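Local coordinates for protein putatuve endo-xylanase (PDB 1O8P) that probably binds xylan and cellulose chains as the family 6 carbohydrate-binding module of a putative endo-xylanase, and carries a bound calcium ion, at residues 68-73 against 129-134. Residues are numbered along the deposited sequence; the frame is centred on the assembly and turned at random.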
ATOM      1  N   ILE A  68       9.296  -4.924   6.616  1.00 17.99           N
ATOM      2  CA  ILE A  68       8.576  -6.010   5.922  1.00 17.22           C
ATOM      3  C   ILE A  68       9.563  -7.130   5.517  1.00 17.04           C
ATOM      4  O   ILE A  68      10.586  -6.875   4.876  1.00 16.02           O
ATOM      5  CB  ILE A  68       7.785  -5.473   4.708  1.00 16.56           C
ATOM      6  CG1 ILE A  68       6.918  -4.259   5.076  1.00 14.12           C
ATOM      7  CG2 ILE A  68       7.002  -6.569   4.013  1.00 17.20           C
ATOM      8  CD1 ILE A  68       6.123  -4.378   6.384  1.00 16.13           C
ATOM      9  N   ASP A  69       9.227  -8.360   5.874  1.00 16.69           N
ATOM     10  CA  ASP A  69      10.053  -9.504   5.570  1.00 16.57           C
ATOM     11  C   ASP A  69       9.596 -10.184   4.254  1.00 16.88           C
ATOM     12  O   ASP A  69       8.536 -10.808   4.211  1.00 15.66           O
ATOM     13  CB  ASP A  69      10.009 -10.457   6.750  1.00 17.15           C
ATOM     14  CG  ASP A  69      10.897 -11.629   6.562  1.00 18.18           C
ATOM     15  OD1 ASP A  69      11.579 -11.691   5.524  1.00 16.86           O
ATOM     16  OD2 ASP A  69      10.963 -12.560   7.373  1.00 23.58           O
ATOM     17  N   PHE A  70      10.386  -9.998   3.179  1.00 16.79           N
ATOM     18  CA  PHE A  70      10.091 -10.505   1.798  1.00 16.11           C
ATOM     19  C   PHE A  70      10.685 -11.917   1.581  1.00 16.77           C
ATOM     20  O   PHE A  70      10.548 -12.529   0.514  1.00 17.55           O
ATOM     21  CB  PHE A  70      10.641  -9.527   0.715  1.00 15.26           C
ATOM     22  CG  PHE A  70       9.783  -8.262   0.517  1.00 16.81           C
ATOM     23  CD1 PHE A  70       9.836  -7.201   1.431  1.00 13.89           C
ATOM     24  CD2 PHE A  70       8.912  -8.147  -0.573  1.00 15.76           C
ATOM     25  CE1 PHE A  70       9.046  -6.066   1.272  1.00 13.96           C
ATOM     26  CE2 PHE A  70       8.131  -6.991  -0.756  1.00 18.53           C
ATOM     27  CZ  PHE A  70       8.196  -5.945   0.191  1.00 16.08           C
ATOM     28  N   GLY A  71      11.401 -12.424   2.579  1.00 18.02           N
ATOM     29  CA  GLY A  71      11.944 -13.763   2.504  1.00 18.98           C
ATOM     30  C   GLY A  71      12.843 -13.904   1.309  1.00 19.99           C
ATOM     31  O   GLY A  71      13.687 -13.057   1.069  1.00 19.47           O
ATOM     32  N   ASP A  72      12.669 -14.976   0.543  1.00 22.35           N
ATOM     33  CA  ASP A  72      13.534 -15.179  -0.608  1.00 23.29           C
ATOM     34  C   ASP A  72      12.991 -14.577  -1.908  1.00 22.93           C
ATOM     35  O   ASP A  72      13.481 -14.881  -2.967  1.00 23.24           O
ATOM     36  CB  ASP A  72      13.954 -16.639  -0.768  1.00 25.31           C
ATOM     37  CG  ASP A  72      12.773 -17.589  -0.874  1.00 31.48           C
ATOM     38  OD1 ASP A  72      11.644 -17.156  -1.205  1.00 37.30           O
ATOM     39  OD2 ASP A  72      12.887 -18.812  -0.629  1.00 39.53           O
ATOM     40  N   GLY A  73      12.001 -13.692  -1.824  1.00 22.31           N
ATOM     41  CA  GLY A  73      11.575 -12.950  -3.001  1.00 20.57           C
ATOM     42  C   GLY A  73      10.076 -12.822  -3.110  1.00 20.24           C
ATOM     43  O   GLY A  73       9.351 -13.792  -2.845  1.00 21.31           O
ATOM     44  N   LYS A 129      12.832  -5.158   4.262  1.00 20.68           N
ATOM     45  CA  LYS A 129      12.770  -3.835   3.660  1.00 20.38           C
ATOM     46  C   LYS A 129      11.735  -2.916   4.302  1.00 20.47           C
ATOM     47  O   LYS A 129      10.706  -3.355   4.818  1.00 20.49           O
ATOM     48  CB  LYS A 129      12.452  -3.896   2.148  1.00 21.02           C
ATOM     49  CG  LYS A 129      13.386  -4.727   1.252  1.00 22.66           C
ATOM     50  CD  LYS A 129      14.794  -4.182   1.165  1.00 25.64           C
ATOM     51  CE  LYS A 129      15.567  -4.789  -0.034  1.00 27.13           C
ATOM     52  NZ  LYS A 129      16.423  -5.992   0.424  1.00 31.82           N
ATOM     53  N   ASP A 130      12.009  -1.619   4.224  1.00 20.10           N
ATOM     54  CA  ASP A 130      11.017  -0.597   4.475  1.00 19.61           C
ATOM     55  C   ASP A 130      10.282  -0.264   3.208  1.00 19.07           C
ATOM     56  O   ASP A 130      10.910   0.068   2.197  1.00 19.61           O
ATOM     57  CB  ASP A 130      11.662   0.654   5.031  1.00 19.07           C
ATOM     58  CG  ASP A 130      12.304   0.417   6.389  1.00 19.67           C
ATOM     59  OD1 ASP A 130      12.093  -0.634   7.067  1.00 22.50           O
ATOM     60  OD2 ASP A 130      13.094   1.237   6.829  1.00 23.13           O
ATOM     61  N   ILE A 131       8.952  -0.348   3.265  1.00 18.89           N
ATOM     62  CA  ILE A 131       8.108  -0.116   2.078  1.00 18.17           C
ATOM     63  C   ILE A 131       7.356   1.203   2.188  1.00 18.17           C
ATOM     64  O   ILE A 131       6.746   1.524   3.218  1.00 15.98           O
ATOM     65  CB  ILE A 131       7.092  -1.290   1.818  1.00 18.42           C
ATOM     66  CG1 ILE A 131       7.839  -2.563   1.440  1.00 17.32           C
ATOM     67  CG2 ILE A 131       6.127  -0.953   0.617  1.00 17.33           C
ATOM     68  CD1 ILE A 131       8.543  -2.498   0.023  1.00 13.86           C
ATOM     69  N   VAL A 132       7.397   1.944   1.094  1.00 17.89           N
ATOM     70  CA  VAL A 132       6.680   3.206   0.977  1.00 17.87           C
ATOM     71  C   VAL A 132       5.645   3.160  -0.147  1.00 17.99           C
ATOM     72  O   VAL A 132       5.966   2.794  -1.261  1.00 17.97           O
ATOM     73  CB  VAL A 132       7.701   4.379   0.759  1.00 18.35           C
ATOM     74  CG1 VAL A 132       6.996   5.731   0.765  1.00 15.24           C
ATOM     75  CG2 VAL A 132       8.799   4.289   1.849  1.00 17.66           C
ATOM     76  N   LEU A 133       4.398   3.531   0.164  1.00 18.49           N
ATOM     77  CA  LEU A 133       3.344   3.746  -0.854  1.00 17.51           C
ATOM     78  C   LEU A 133       3.221   5.265  -1.122  1.00 18.23           C
ATOM     79  O   LEU A 133       3.034   6.035  -0.193  1.00 18.25           O
ATOM     80  CB  LEU A 133       1.998   3.187  -0.350  1.00 16.57           C
ATOM     81  CG  LEU A 133       2.019   1.722   0.115  1.00 15.36           C
ATOM     82  CD1 LEU A 133       0.603   1.322   0.610  1.00 15.54           C
ATOM     83  CD2 LEU A 133       2.500   0.792  -1.051  1.00 10.79           C
ATOM     84  N   VAL A 134       3.370   5.673  -2.380  1.00 17.67           N
ATOM     85  CA  VAL A 134       3.301   7.056  -2.764  1.00 17.12           C
ATOM     86  C   VAL A 134       2.094   7.185  -3.672  1.00 17.63           C
ATOM     87  O   VAL A 134       1.958   6.449  -4.642  1.00 17.73           O
ATOM     88  CB  VAL A 134       4.629   7.562  -3.444  1.00 17.70           C
ATOM     89  CG1 VAL A 134       4.544   9.070  -3.765  1.00 14.79           C
ATOM     90  CG2 VAL A 134       5.869   7.227  -2.562  1.00 16.44           C
TER
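Two backbone bonds join Ile68 to Lys129. Ile68 N gives its hydrogen to Lys129 O at 2.8 Å, and Lys129 N returns one to Ile68 O at 2.9 Å. The two residues form an antiparallel hydrogen-bonded pair near the end of strand 62-69.

The apolar contact is made by Ile68, Phe70 and Ile131, all buried. Phe70 CZ lies 3.5 Å from Ile131 CD1. Ile131 CG1 meets the edge of the ring in its plane, 3.6 Å from Phe70 CZ, while CD1 comes at a slant. Ile131 CG1 stands anti to its carbonyl carbon (chi1 -66°), which carries CG1 and CD1 to the Phe70 ring; CG2 lies anti to the backbone N. Ile68 CG1 touches the same Ile131 CG1 at 4.1 Å, the two side chains crossing at about a right angle. Lys129 adds its CB, 4.1 Å from Phe70 CE1. Its chain then bends away, and NZ bonds to Ala126 O.

The fold is the beta-sandwich of family 6 carbohydrate-binding modules. Strands 62-69 and 128-135 are neighbours in one sheet. Phe70, just past strand 62-69, meets the ring of Phe146, and Ile131 touches Phe144; both phenylalanines lie on strand 140-147 of the other sheet.

Strand 62-69 ends at Asp69, and the chain then turns. Asp69 OD1 accepts from Gly71 N at 3.0 Å, from above the carboxylate plane, forming an Asx turn. Asp69 OD2 bonds to Val19 N. A type II' beta turn from Phe70 to Gly73 overlaps the Asx turn, with Gly73 N bonded to Phe70 O at 3.0 Å.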